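Local structure of ATP-dependent 6-phosphofructokinase subunit beta (Saccharomyces cerevisiae, 3O8O) at residues B[14-19]-B[152-157]; B[167-172]-B[294-299]; B[559-564]-B[652-657]; B[584-589]-B[605-610]. The protein catalyses the ATP-dependent phosphorylation of fructose 6-phosphate to fructose 1,6-bisphosphate, the first committing step of glycolysis, as one subunit of an allosteric enzyme. All coordinates share one frame; numbering follows the deposited sequence.

Contacts 1 and 2 lie in the N-terminal catalytic domain and touch each other, with P16 on S169 and I154 on A170. Contact 1 is the buried one and almost wholly apolar between its segments; D155 beside it bonds the bound sugar phosphate. Contacts 2, 3 and 4 are all partly buried. Contact 2 joins the starts of two helices through a serine and an aspartate, with tyrosines alongside. Contacts 3 and 4 belong to the C-terminal regulatory domain and reach the same four-stranded parallel sheet, near its two borders. Contact 3 pairs strands by backbone bonds and adds a salt bridge beside a phosphate. Contact 4 is a lighter packing of a helix against an edge strand.

Contact 1: B[14-19]-B[152-157]. With F6P (6-O-phosphono-beta-D-fructofuranose), chain K.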
loop_
_atom_site.group_PDB
_atom_site.type_symbol
_atom_site.label_atom_id
_atom_site.label_comp_id
_atom_site.label_asym_id
_atom_site.label_seq_id
_atom_site.Cartn_x
_atom_site.Cartn_y
_atom_site.Cartn_z
ATOM N N ASP B 14 -6.930 -5.870 -50.166
ATOM C CA ASP B 14 -6.646 -5.261 -48.866
ATOM C C ASP B 14 -6.086 -6.340 -47.955
ATOM O O ASP B 14 -6.316 -7.531 -48.176
ATOM C CB ASP B 14 -7.933 -4.658 -48.251
ATOM C CG ASP B 14 -8.970 -5.727 -47.858
ATOM O OD1 ASP B 14 -9.047 -6.783 -48.525
ATOM O OD2 ASP B 14 -9.721 -5.505 -46.888
ATOM N N ALA B 15 -5.340 -5.917 -46.943
ATOM C CA ALA B 15 -4.767 -6.841 -45.979
ATOM C C ALA B 15 -4.727 -6.149 -44.621
ATOM O O ALA B 15 -4.513 -4.942 -44.523
ATOM C CB ALA B 15 -3.384 -7.236 -46.400
ATOM N N PRO B 16 -4.943 -6.904 -43.551
ATOM C CA PRO B 16 -4.929 -6.340 -42.213
ATOM C C PRO B 16 -3.597 -5.669 -41.963
ATOM O O PRO B 16 -2.544 -6.297 -42.113
ATOM C CB PRO B 16 -5.125 -7.563 -41.338
ATOM C CG PRO B 16 -5.964 -8.417 -42.170
ATOM C CD PRO B 16 -5.256 -8.331 -43.494
ATOM N N GLY B 17 -3.642 -4.393 -41.599
ATOM C CA GLY B 17 -2.413 -3.679 -41.323
ATOM C C GLY B 17 -2.170 -2.528 -42.263
ATOM O O GLY B 17 -1.253 -1.744 -42.053
ATOM N N MET B 18 -2.973 -2.413 -43.313
ATOM C CA MET B 18 -2.786 -1.310 -44.240
ATOM C C MET B 18 -3.057 0.000 -43.518
ATOM O O MET B 18 -2.347 0.989 -43.730
ATOM C CB MET B 18 -3.708 -1.451 -45.448
ATOM C CG MET B 18 -3.419 -2.690 -46.262
ATOM S SD MET B 18 -4.248 -2.753 -47.864
ATOM C CE MET B 18 -2.863 -2.990 -48.898
ATOM N N ASN B 19 -4.074 0.001 -42.654
ATOM C CA ASN B 19 -4.429 1.193 -41.890
ATOM C C ASN B 19 -3.277 1.630 -40.996
ATOM O O ASN B 19 -3.027 2.822 -40.848
ATOM C CB ASN B 19 -5.654 0.940 -41.029
ATOM C CG ASN B 19 -6.939 0.987 -41.814
ATOM O OD1 ASN B 19 -7.100 1.829 -42.687
ATOM N ND2 ASN B 19 -7.878 0.101 -41.486
ATOM N N GLY B 152 1.701 -5.110 -49.036
ATOM C CA GLY B 152 0.710 -5.600 -48.111
ATOM C C GLY B 152 -0.059 -6.717 -48.779
ATOM O O GLY B 152 -0.661 -6.538 -49.837
ATOM N N SER B 153 -0.041 -7.884 -48.153
ATOM C CA SER B 153 -0.749 -9.034 -48.689
ATOM C C SER B 153 -0.779 -10.155 -47.666
ATOM O O SER B 153 0.208 -10.374 -46.964
ATOM C CB SER B 153 -0.051 -9.511 -49.955
ATOM O OG SER B 153 -0.745 -10.607 -50.504
ATOM N N ILE B 154 -1.901 -10.861 -47.570
ATOM C CA ILE B 154 -1.969 -11.959 -46.612
ATOM C C ILE B 154 -1.222 -13.211 -47.073
ATOM O O ILE B 154 -0.938 -14.092 -46.249
ATOM C CB ILE B 154 -3.428 -12.398 -46.284
ATOM C CG1 ILE B 154 -4.174 -12.796 -47.549
ATOM C CG2 ILE B 154 -4.159 -11.299 -45.582
ATOM C CD1 ILE B 154 -5.531 -13.413 -47.259
ATOM N N ASP B 155 -0.896 -13.267 -48.372
ATOM C CA ASP B 155 -0.212 -14.411 -49.002
ATOM C C ASP B 155 1.264 -14.656 -48.676
ATOM O O ASP B 155 1.716 -15.795 -48.725
ATOM C CB ASP B 155 -0.361 -14.322 -50.514
ATOM C CG ASP B 155 -1.814 -14.136 -50.951
ATOM O OD1 ASP B 155 -2.732 -14.699 -50.303
ATOM O OD2 ASP B 155 -2.033 -13.436 -51.964
ATOM N N ASN B 156 1.999 -13.598 -48.335
ATOM C CA ASN B 156 3.426 -13.695 -48.005
ATOM C C ASN B 156 4.140 -14.394 -49.148
ATOM O O ASN B 156 4.815 -15.398 -48.946
ATOM C CB ASN B 156 3.638 -14.478 -46.692
ATOM C CG ASN B 156 4.987 -14.167 -46.030
ATOM O OD1 ASN B 156 5.416 -13.017 -46.000
ATOM N ND2 ASN B 156 5.644 -15.187 -45.484
ATOM N N ASP B 157 3.984 -13.868 -50.358
ATOM C CA ASP B 157 4.622 -14.480 -51.513
ATOM C C ASP B 157 5.469 -13.522 -52.356
ATOM O O ASP B 157 5.652 -13.746 -53.550
ATOM C CB ASP B 157 3.575 -15.154 -52.400
ATOM C CG ASP B 157 2.676 -14.164 -53.085
ATOM O OD1 ASP B 157 2.990 -12.958 -53.087
ATOM O OD2 ASP B 157 1.649 -14.594 -53.636
HETATM O O1 F6P K . -4.599 -10.926 -52.747
HETATM C C1 F6P K . -4.458 -12.346 -52.755
HETATM C C2 F6P K . -5.765 -12.992 -52.293
HETATM O O2 F6P K . -6.107 -12.597 -50.971
HETATM C C3 F6P K . -5.690 -14.517 -52.318
HETATM O O3 F6P K . -5.218 -15.059 -51.078
HETATM C C4 F6P K . -7.157 -14.880 -52.702
HETATM O O4 F6P K . -7.261 -16.174 -53.305
HETATM C C5 F6P K . -7.528 -13.701 -53.653
HETATM O O5 F6P K . -6.824 -12.583 -53.115
HETATM C C6 F6P K . -8.982 -13.297 -53.581
HETATM O O6 F6P K . -9.118 -12.213 -54.502
HETATM P P F6P K . -10.616 -11.631 -54.443
HETATM O O1P F6P K . -10.848 -11.079 -53.085
HETATM O O2P F6P K . -10.762 -10.435 -55.509
HETATM O O3P F6P K . -11.707 -12.803 -54.729
#
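A15 and P16 pack against I154 in the close part of this contact. A15 CB sits over the backbone, 3.8 Å from S153 N. P16 CD meets I154 CG2, also at 3.8 Å, and the two side chains pass at a slant. I154 has its CG1 between the backbone N and the carbonyl carbon (chi1 57°). With the chain extended beyond it, I154 CD1 reaches the bound F6P, 3.8 Å from its O2, while the CG2 branch faces P16. The contact is looser at M18, where CE comes no nearer than 4.3 Å to G152 O. The S153 side chain turns away, toward the more open side. The two segments follow strands 5-11 and 146-151 of the mixed sheet of the catalytic domain. Both lie just past the C-terminal ends of parallel strands, the usual place for an active site in this kind of alpha/beta fold. A type II turn from A15 to M18, closed by M18 N on A15 O at 3.2 Å, leads into helix 18-32. G17 is the N-cap residue. Its phi of 117° suits a residue without a side chain. On the other segment D155, the predicted proton acceptor, takes a hydrogen bond on OD1 from F6P O3 at 2.6 Å. With an alanine here, the O3 hydroxyl would probably lose this acceptor and the sugar would be freer to shift in the pocket. E254, H288 and G198 also bond F6P, together with residues of another protein chain. D14, whose side chain points away from 152-157, forms a salt bridge with R291.

Contact 2: B[167-172]-B[294-299]; sequences AYSALD and TAVAYD
S169 OG accepts a nearly straight hydrogen bond from V296 N at 3.0 Å (177°). The same hydroxyl donates to D299 OD2, although the modelled separation is too short to be relied on. S169 N adds a weak bond to D299 OD2 at 3.0 Å. Each of these groups lies at the start of a helix, 167-187 or 297-316, and V296 is the N-cap of the second. V296 CG2, set beside its own backbone N, reaches D172 CB at 3.6 Å. On the other flank Y168 and Y298 meet obliquely. Their ring centres are 5.0 Å apart and their planes are turned by 74°, with Y168 CD1 nearest to Y298 CD2. Y168 also makes an edge-to-face pair with W203, and both tyrosines touch I670 of helix 669-688 in the regulatory half of the chain. A serine in place of Y168 would probably leave Y298 and W203 without their ring partner and open a gap between them. D299 OD1 accepts from G166 N, just before helix 167-187. The carboxylate therefore lies where the positive end of that helix would probably stabilise its negative charge.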
loop_
_atom_site.group_PDB
_atom_site.type_symbol
_atom_site.label_atom_id
_atom_site.label_comp_id
_atom_site.label_asym_id
_atom_site.label_seq_id
_atom_site.Cartn_x
_atom_site.Cartn_y
_atom_site.Cartn_z
ATOM N N ALA B 167 0.196 -10.899 -43.553
ATOM C CA ALA B 167 0.426 -12.334 -43.584
ATOM C C ALA B 167 0.081 -12.992 -42.256
ATOM O O ALA B 167 -0.831 -13.819 -42.179
ATOM C CB ALA B 167 1.860 -12.605 -43.938
ATOM N N TYR B 168 0.810 -12.631 -41.210
ATOM C CA TYR B 168 0.551 -13.212 -39.902
ATOM C C TYR B 168 -0.864 -12.991 -39.373
ATOM O O TYR B 168 -1.366 -13.798 -38.594
ATOM C CB TYR B 168 1.566 -12.704 -38.905
ATOM C CG TYR B 168 2.896 -13.364 -39.093
ATOM C CD1 TYR B 168 3.972 -12.683 -39.670
ATOM C CD2 TYR B 168 3.087 -14.671 -38.673
ATOM C CE1 TYR B 168 5.208 -13.297 -39.808
ATOM C CE2 TYR B 168 4.304 -15.296 -38.801
ATOM C CZ TYR B 168 5.371 -14.613 -39.366
ATOM O OH TYR B 168 6.603 -15.250 -39.475
ATOM N N SER B 169 -1.509 -11.904 -39.783
ATOM C CA SER B 169 -2.872 -11.650 -39.346
ATOM C C SER B 169 -3.755 -12.715 -39.989
ATOM O O SER B 169 -4.629 -13.296 -39.350
ATOM C CB SER B 169 -3.342 -10.255 -39.776
ATOM O OG SER B 169 -2.657 -9.233 -39.073
ATOM N N ALA B 170 -3.528 -12.966 -41.270
ATOM C CA ALA B 170 -4.289 -13.982 -41.965
ATOM C C ALA B 170 -4.032 -15.322 -41.261
ATOM O O ALA B 170 -4.969 -16.081 -40.992
ATOM C CB ALA B 170 -3.849 -14.044 -43.391
ATOM N N LEU B 171 -2.765 -15.599 -40.946
ATOM C CA LEU B 171 -2.409 -16.845 -40.269
ATOM C C LEU B 171 -3.165 -16.995 -38.953
ATOM O O LEU B 171 -3.553 -18.098 -38.589
ATOM C CB LEU B 171 -0.901 -16.908 -40.005
ATOM C CG LEU B 171 -0.403 -18.086 -39.134
ATOM C CD1 LEU B 171 -0.780 -19.398 -39.794
ATOM C CD2 LEU B 171 1.129 -17.984 -38.911
ATOM N N ASP B 172 -3.348 -15.878 -38.239
ATOM C CA ASP B 172 -4.084 -15.835 -36.964
ATOM C C ASP B 172 -5.545 -16.208 -37.229
ATOM O O ASP B 172 -6.134 -17.042 -36.553
ATOM C CB ASP B 172 -4.017 -14.413 -36.376
ATOM C CG ASP B 172 -4.691 -14.298 -35.013
ATOM O OD1 ASP B 172 -4.082 -14.701 -33.987
ATOM O OD2 ASP B 172 -5.838 -13.801 -34.982
ATOM N N THR B 294 -8.772 -7.192 -37.367
ATOM C CA THR B 294 -7.843 -6.116 -37.087
ATOM C C THR B 294 -6.421 -6.650 -37.190
ATOM O O THR B 294 -6.170 -7.836 -36.974
ATOM C CB THR B 294 -8.080 -5.599 -35.684
ATOM O OG1 THR B 294 -7.118 -6.190 -34.794
ATOM C CG2 THR B 294 -9.466 -5.997 -35.217
ATOM N N ALA B 295 -5.474 -5.787 -37.501
ATOM C CA ALA B 295 -4.124 -6.281 -37.612
ATOM C C ALA B 295 -3.581 -6.834 -36.287
ATOM O O ALA B 295 -3.782 -6.248 -35.219
ATOM C CB ALA B 295 -3.218 -5.190 -38.137
ATOM N N VAL B 296 -2.912 -7.981 -36.374
ATOM C CA VAL B 296 -2.271 -8.628 -35.244
ATOM C C VAL B 296 -1.116 -7.699 -34.836
ATOM O O VAL B 296 -0.607 -6.956 -35.667
ATOM C CB VAL B 296 -1.740 -10.028 -35.692
ATOM C CG1 VAL B 296 -0.576 -10.509 -34.785
ATOM C CG2 VAL B 296 -2.896 -11.019 -35.688
ATOM N N ALA B 297 -0.695 -7.750 -33.575
ATOM C CA ALA B 297 0.372 -6.868 -33.102
ATOM C C ALA B 297 1.562 -6.848 -34.040
ATOM O O ALA B 297 2.090 -5.778 -34.347
ATOM C CB ALA B 297 0.817 -7.255 -31.658
ATOM N N TYR B 298 1.990 -8.020 -34.501
ATOM C CA TYR B 298 3.131 -8.053 -35.395
ATOM C C TYR B 298 2.849 -7.194 -36.631
ATOM O O TYR B 298 3.667 -6.357 -37.009
ATOM C CB TYR B 298 3.447 -9.488 -35.809
ATOM C CG TYR B 298 4.676 -9.605 -36.682
ATOM C CD1 TYR B 298 5.949 -9.580 -36.120
ATOM C CD2 TYR B 298 4.568 -9.689 -38.081
ATOM C CE1 TYR B 298 7.099 -9.633 -36.921
ATOM C CE2 TYR B 298 5.723 -9.739 -38.899
ATOM C CZ TYR B 298 6.988 -9.705 -38.306
ATOM O OH TYR B 298 8.146 -9.703 -39.055
ATOM N N ASP B 299 1.690 -7.376 -37.253
ATOM C CA ASP B 299 1.389 -6.586 -38.435
ATOM C C ASP B 299 1.324 -5.108 -38.132
ATOM O O ASP B 299 1.925 -4.311 -38.843
ATOM C CB ASP B 299 0.097 -7.042 -39.114
ATOM C CG ASP B 299 0.315 -8.243 -40.017
ATOM O OD1 ASP B 299 1.377 -8.339 -40.672
ATOM O OD2 ASP B 299 -0.584 -9.096 -40.077
#

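Contact 3: B[559-564]-B[652-657]; sequences RGRAFV and DAKPAY. With FDP (2,6-di-O-phosphono-beta-D-fructofuranose), chain J.
Strands 561-564 and 652-656 run side by side in parallel, their directions 29° apart, and A562 and V564 supply the bonds from one strand. A562 N bonds to D652 O at 3.0 Å, and A562 O accepts from K654 N. V564 repeats the pattern with K654 O and A656 N. R561, F563, D652 and K654 point to one face of the sheet. R561 runs extended as far as CD, then bends at chi3 (-72°), which turns the guanidinium toward D652. The grip is side-on. In this salt bridge R561 NE meets D652 OD2 at 3.1 Å, and R561 NH2 meets D652 OD1 at 2.6 Å on its syn lone pair, while the planes of the two groups differ by 35°. K654 CG lies 3.7 Å above the centre of one face of the R561 guanidinium, so the aliphatic part of the lysine covers it. R561 NH1 gives a weak bond to FDP O5P at 2.8 Å. K654 NZ also lies by this phosphate, but its modelled approach is too close to trust. The two basic groups thus gather round one phosphate of an FDP shared with another protein chain, consistent with their predicted role in binding the activator fructose 2,6-bisphosphate. K654 CB packs on F563 CE2 at 3.6 Å. Strand 561-567 runs between 622-627 and the outermost strand 652-656. Helix 537-558 covers F563, and helix 636-647 packs on A653 and V564 from the other face.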
loop_
_atom_site.group_PDB
_atom_site.type_symbol
_atom_site.label_atom_id
_atom_site.label_comp_id
_atom_site.label_asym_id
_atom_site.label_seq_id
_atom_site.Cartn_x
_atom_site.Cartn_y
_atom_site.Cartn_z
ATOM N N ARG B 559 -14.894 11.011 -23.323
ATOM C CA ARG B 559 -14.275 12.241 -23.799
ATOM C C ARG B 559 -13.491 12.875 -22.655
ATOM O O ARG B 559 -13.957 12.918 -21.512
ATOM C CB ARG B 559 -15.314 13.247 -24.301
ATOM C CG ARG B 559 -16.455 12.649 -25.033
ATOM C CD ARG B 559 -16.306 12.681 -26.516
ATOM N NE ARG B 559 -17.030 11.530 -27.052
ATOM C CZ ARG B 559 -17.796 11.537 -28.135
ATOM N NH1 ARG B 559 -17.950 12.647 -28.839
ATOM N NH2 ARG B 559 -18.439 10.432 -28.478
ATOM N N GLY B 560 -12.302 13.374 -22.962
ATOM C CA GLY B 560 -11.508 13.998 -21.927
ATOM C C GLY B 560 -11.142 13.015 -20.833
ATOM O O GLY B 560 -11.347 13.259 -19.641
ATOM N N ARG B 561 -10.604 11.876 -21.240
ATOM C CA ARG B 561 -10.196 10.892 -20.271
ATOM C C ARG B 561 -9.050 10.056 -20.772
ATOM O O ARG B 561 -8.992 9.707 -21.942
ATOM C CB ARG B 561 -11.360 9.981 -19.903
ATOM C CG ARG B 561 -10.908 8.786 -19.114
ATOM C CD ARG B 561 -12.048 8.133 -18.431
ATOM N NE ARG B 561 -12.557 8.921 -17.315
ATOM C CZ ARG B 561 -13.518 8.491 -16.502
ATOM N NH1 ARG B 561 -14.055 7.297 -16.693
ATOM N NH2 ARG B 561 -13.938 9.239 -15.499
ATOM N N ALA B 562 -8.137 9.744 -19.865
ATOM C CA ALA B 562 -6.982 8.923 -20.183
ATOM C C ALA B 562 -6.945 7.765 -19.189
ATOM O O ALA B 562 -7.465 7.865 -18.073
ATOM C CB ALA B 562 -5.675 9.754 -20.090
ATOM N N PHE B 563 -6.348 6.656 -19.611
ATOM C CA PHE B 563 -6.236 5.484 -18.753
ATOM C C PHE B 563 -4.775 5.167 -18.506
ATOM O O PHE B 563 -3.964 5.207 -19.427
ATOM C CB PHE B 563 -6.875 4.249 -19.399
ATOM C CG PHE B 563 -8.330 4.076 -19.098
ATOM C CD1 PHE B 563 -9.300 4.446 -20.023
ATOM C CD2 PHE B 563 -8.736 3.524 -17.895
ATOM C CE1 PHE B 563 -10.663 4.263 -19.748
ATOM C CE2 PHE B 563 -10.079 3.335 -17.613
ATOM C CZ PHE B 563 -11.047 3.703 -18.537
ATOM N N VAL B 564 -4.431 4.885 -17.256
ATOM C CA VAL B 564 -3.080 4.484 -16.939
ATOM C C VAL B 564 -3.207 2.974 -16.760
ATOM O O VAL B 564 -3.866 2.498 -15.819
ATOM C CB VAL B 564 -2.572 5.099 -15.653
ATOM C CG1 VAL B 564 -1.168 4.558 -15.342
ATOM C CG2 VAL B 564 -2.524 6.576 -15.795
ATOM N N ASP B 652 -9.566 13.857 -16.862
ATOM C CA ASP B 652 -9.192 13.011 -15.740
ATOM C C ASP B 652 -8.533 11.722 -16.221
ATOM O O ASP B 652 -8.349 11.509 -17.437
ATOM C CB ASP B 652 -10.395 12.670 -14.881
ATOM C CG ASP B 652 -11.379 11.801 -15.611
ATOM O OD1 ASP B 652 -12.309 11.232 -14.983
ATOM O OD2 ASP B 652 -11.215 11.692 -16.838
ATOM N N ALA B 653 -8.170 10.864 -15.269
ATOM C CA ALA B 653 -7.539 9.600 -15.597
ATOM C C ALA B 653 -7.981 8.518 -14.646
ATOM O O ALA B 653 -8.217 8.784 -13.463
ATOM C CB ALA B 653 -6.047 9.727 -15.536
ATOM N N LYS B 654 -8.087 7.295 -15.164
ATOM C CA LYS B 654 -8.480 6.150 -14.351
ATOM C C LYS B 654 -7.434 5.071 -14.492
ATOM O O LYS B 654 -6.689 5.030 -15.460
ATOM C CB LYS B 654 -9.835 5.576 -14.781
ATOM C CG LYS B 654 -11.025 6.486 -14.559
ATOM C CD LYS B 654 -10.975 7.095 -13.180
ATOM C CE LYS B 654 -12.254 7.823 -12.821
ATOM N NZ LYS B 654 -13.322 6.878 -12.443
ATOM N N PRO B 655 -7.358 4.178 -13.514
ATOM C CA PRO B 655 -6.358 3.116 -13.625
ATOM C C PRO B 655 -6.931 1.873 -14.325
ATOM O O PRO B 655 -8.157 1.688 -14.418
ATOM C CB PRO B 655 -5.976 2.857 -12.163
ATOM C CG PRO B 655 -7.265 3.119 -11.453
ATOM C CD PRO B 655 -7.878 4.294 -12.145
ATOM N N ALA B 656 -6.039 1.033 -14.836
ATOM C CA ALA B 656 -6.453 -0.191 -15.510
ATOM C C ALA B 656 -5.436 -1.260 -15.205
ATOM O O ALA B 656 -4.243 -1.054 -15.424
ATOM C CB ALA B 656 -6.547 0.028 -17.002
ATOM N N TYR B 657 -5.908 -2.385 -14.678
ATOM C CA TYR B 657 -5.017 -3.480 -14.343
ATOM C C TYR B 657 -5.369 -4.785 -15.049
ATOM O O TYR B 657 -5.982 -5.673 -14.454
ATOM C CB TYR B 657 -5.000 -3.705 -12.834
ATOM C CG TYR B 657 -4.351 -2.608 -12.038
ATOM C CD1 TYR B 657 -5.078 -1.513 -11.613
ATOM C CD2 TYR B 657 -3.026 -2.686 -11.673
ATOM C CE1 TYR B 657 -4.496 -0.502 -10.823
ATOM C CE2 TYR B 657 -2.435 -1.702 -10.891
ATOM C CZ TYR B 657 -3.175 -0.609 -10.466
ATOM O OH TYR B 657 -2.586 0.358 -9.681
HETATM P P1 FDP J . -22.225 1.870 -12.439
HETATM O O1P FDP J . -23.439 2.415 -13.085
HETATM O O2P FDP J . -22.595 0.897 -11.210
HETATM O O3P FDP J . -21.303 3.035 -11.822
HETATM O O1 FDP J . -18.856 -1.139 -11.746
HETATM C C1 FDP J . -20.154 -0.673 -12.127
HETATM C C2 FDP J . -20.006 0.509 -13.087
HETATM O O2 FDP J . -21.281 1.049 -13.455
HETATM C C3 FDP J . -19.261 0.099 -14.360
HETATM O O3 FDP J . -20.189 -0.067 -15.437
HETATM C C4 FDP J . -18.423 1.343 -14.634
HETATM O O4 FDP J . -17.319 0.963 -15.462
HETATM C C5 FDP J . -17.989 1.651 -13.203
HETATM O O5 FDP J . -19.205 1.513 -12.447
HETATM C C6 FDP J . -17.442 3.068 -13.011
HETATM O O6 FDP J . -16.333 3.348 -13.866
HETATM P P2 FDP J . -15.746 4.845 -13.911
HETATM O O4P FDP J . -14.747 5.061 -12.840
HETATM O O5P FDP J . -15.126 5.062 -15.380
HETATM O O6P FDP J . -17.020 5.824 -13.793
#

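Contact 4: B[584-589]-B[605-610]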
loop_
_atom_site.group_PDB
_atom_site.type_symbol
_atom_site.label_atom_id
_atom_site.label_comp_id
_atom_site.label_asym_id
_atom_site.label_seq_id
_atom_site.Cartn_x
_atom_site.Cartn_y
_atom_site.Cartn_z
ATOM N N GLY B 584 -0.799 2.854 -30.384
ATOM C CA GLY B 584 -0.648 4.292 -30.464
ATOM C C GLY B 584 -0.754 4.968 -29.112
ATOM O O GLY B 584 -1.315 6.042 -29.004
ATOM N N ALA B 585 -0.211 4.350 -28.073
ATOM C CA ALA B 585 -0.288 4.941 -26.744
ATOM C C ALA B 585 0.377 6.308 -26.793
ATOM O O ALA B 585 1.400 6.494 -27.436
ATOM C CB ALA B 585 0.410 4.047 -25.714
ATOM N N GLN B 586 -0.223 7.257 -26.105
ATOM C CA GLN B 586 0.285 8.599 -26.077
ATOM C C GLN B 586 1.556 8.606 -25.259
ATOM O O GLN B 586 2.602 9.094 -25.696
ATOM C CB GLN B 586 -0.768 9.513 -25.462
ATOM C CG GLN B 586 -0.375 10.968 -25.408
ATOM C CD GLN B 586 -0.044 11.532 -26.772
ATOM O OE1 GLN B 586 1.050 11.317 -27.310
ATOM N NE2 GLN B 586 -0.995 12.261 -27.344
ATOM N N VAL B 587 1.468 8.044 -24.064
ATOM C CA VAL B 587 2.617 7.977 -23.181
ATOM C C VAL B 587 2.863 6.534 -22.772
ATOM O O VAL B 587 1.944 5.722 -22.776
ATOM C CB VAL B 587 2.374 8.777 -21.898
ATOM C CG1 VAL B 587 3.676 8.899 -21.106
ATOM C CG2 VAL B 587 1.803 10.124 -22.237
ATOM N N SER B 588 4.109 6.219 -22.450
ATOM C CA SER B 588 4.464 4.902 -21.970
ATOM C C SER B 588 5.667 5.044 -21.006
ATOM O O SER B 588 6.682 5.681 -21.323
ATOM C CB SER B 588 4.791 3.990 -23.136
ATOM O OG SER B 588 6.110 4.208 -23.585
ATOM N N TYR B 589 5.537 4.485 -19.810
ATOM C CA TYR B 589 6.608 4.564 -18.835
ATOM C C TYR B 589 7.230 3.175 -18.667
ATOM O O TYR B 589 6.502 2.189 -18.516
ATOM C CB TYR B 589 6.055 5.063 -17.497
ATOM C CG TYR B 589 5.551 6.482 -17.528
ATOM C CD1 TYR B 589 4.290 6.801 -17.039
ATOM C CD2 TYR B 589 6.324 7.504 -18.056
ATOM C CE1 TYR B 589 3.815 8.115 -17.085
ATOM C CE2 TYR B 589 5.864 8.810 -18.107
ATOM C CZ TYR B 589 4.610 9.112 -17.621
ATOM O OH TYR B 589 4.147 10.410 -17.646
ATOM N N GLU B 605 0.692 18.139 -19.074
ATOM C CA GLU B 605 0.312 19.344 -19.804
ATOM C C GLU B 605 -0.011 19.012 -21.242
ATOM O O GLU B 605 -1.041 19.437 -21.771
ATOM C CB GLU B 605 1.405 20.404 -19.751
ATOM C CG GLU B 605 1.164 21.406 -18.634
ATOM C CD GLU B 605 -0.276 21.934 -18.632
ATOM O OE1 GLU B 605 -0.682 22.511 -19.676
ATOM O OE2 GLU B 605 -0.983 21.762 -17.595
ATOM N N TYR B 606 0.880 18.250 -21.867
ATOM C CA TYR B 606 0.704 17.818 -23.249
ATOM C C TYR B 606 -0.655 17.128 -23.368
ATOM O O TYR B 606 -1.452 17.424 -24.247
ATOM C CB TYR B 606 1.842 16.855 -23.601
ATOM C CG TYR B 606 1.621 15.986 -24.820
ATOM C CD1 TYR B 606 1.280 16.542 -26.051
ATOM C CD2 TYR B 606 1.815 14.604 -24.750
ATOM C CE1 TYR B 606 1.146 15.748 -27.186
ATOM C CE2 TYR B 606 1.687 13.805 -25.866
ATOM C CZ TYR B 606 1.354 14.376 -27.085
ATOM O OH TYR B 606 1.243 13.569 -28.203
ATOM N N LEU B 607 -0.918 16.206 -22.461
ATOM C CA LEU B 607 -2.182 15.509 -22.477
ATOM C C LEU B 607 -3.286 16.556 -22.375
ATOM O O LEU B 607 -4.245 16.562 -23.145
ATOM C CB LEU B 607 -2.241 14.556 -21.282
ATOM C CG LEU B 607 -2.622 13.088 -21.420
ATOM C CD1 LEU B 607 -2.554 12.598 -22.848
ATOM C CD2 LEU B 607 -1.675 12.318 -20.539
ATOM N N ALA B 608 -3.123 17.452 -21.411
ATOM C CA ALA B 608 -4.076 18.524 -21.165
ATOM C C ALA B 608 -4.463 19.243 -22.441
ATOM O O ALA B 608 -5.639 19.350 -22.757
ATOM C CB ALA B 608 -3.490 19.502 -20.191
ATOM N N GLN B 609 -3.470 19.745 -23.166
ATOM C CA GLN B 609 -3.746 20.443 -24.403
ATOM C C GLN B 609 -4.412 19.519 -25.399
ATOM O O GLN B 609 -5.352 19.930 -26.083
ATOM C CB GLN B 609 -2.463 21.009 -24.987
ATOM C CG GLN B 609 -2.056 22.323 -24.349
ATOM C CD GLN B 609 -0.579 22.633 -24.542
ATOM O OE1 GLN B 609 -0.072 22.611 -25.670
ATOM N NE2 GLN B 609 0.126 22.927 -23.437
ATOM N N SER B 610 -3.958 18.267 -25.466
ATOM C CA SER B 610 -4.532 17.312 -26.413
ATOM C C SER B 610 -6.042 17.371 -26.333
ATOM O O SER B 610 -6.731 17.623 -27.322
ATOM C CB SER B 610 -4.043 15.899 -26.113
ATOM O OG SER B 610 -2.633 15.809 -26.265
#
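As modelled, the Y606 ring has the amide of Q586 at its edge, near the hydroxyl, and S610 OG over one face, 3.8 Å above the plane and toward the rim. The amide is probably turned over in the model and lies too close to the ring, so its pairing with the Y606 hydroxyl is doubtful. On the strand side, V587 CG1 lies over one face of the Y589 ring, 3.6 Å above it and again toward the rim. The sounder packing across the contact is apolar. The first torsion of Q586 (chi1 -178°) swings CG away from the backbone N, out to L607 CD1 at 3.7 Å. The two side chains run alongside each other, pointing opposite ways. V587 CG2 and L607 CD2 touch more loosely, at 4.4 Å. These residues belong to a beta-alpha-beta crossover: strand 587-589, on the border of the four-stranded sheet, leads through helix 597-614 to the parallel strand 622-627. I624 of that strand touches both V587 and L607. Within the helix, Y606 O accepts two bonds, from S610 N at 2.9 Å and from S610 OG at 2.8 Å. The hydroxyl comes from above the carbonyl plane and is thereby held back against its own helix. S610 is phosphorylated in another structure of this protein but unmodified here. Q586 also touches V760 of helix 750-760.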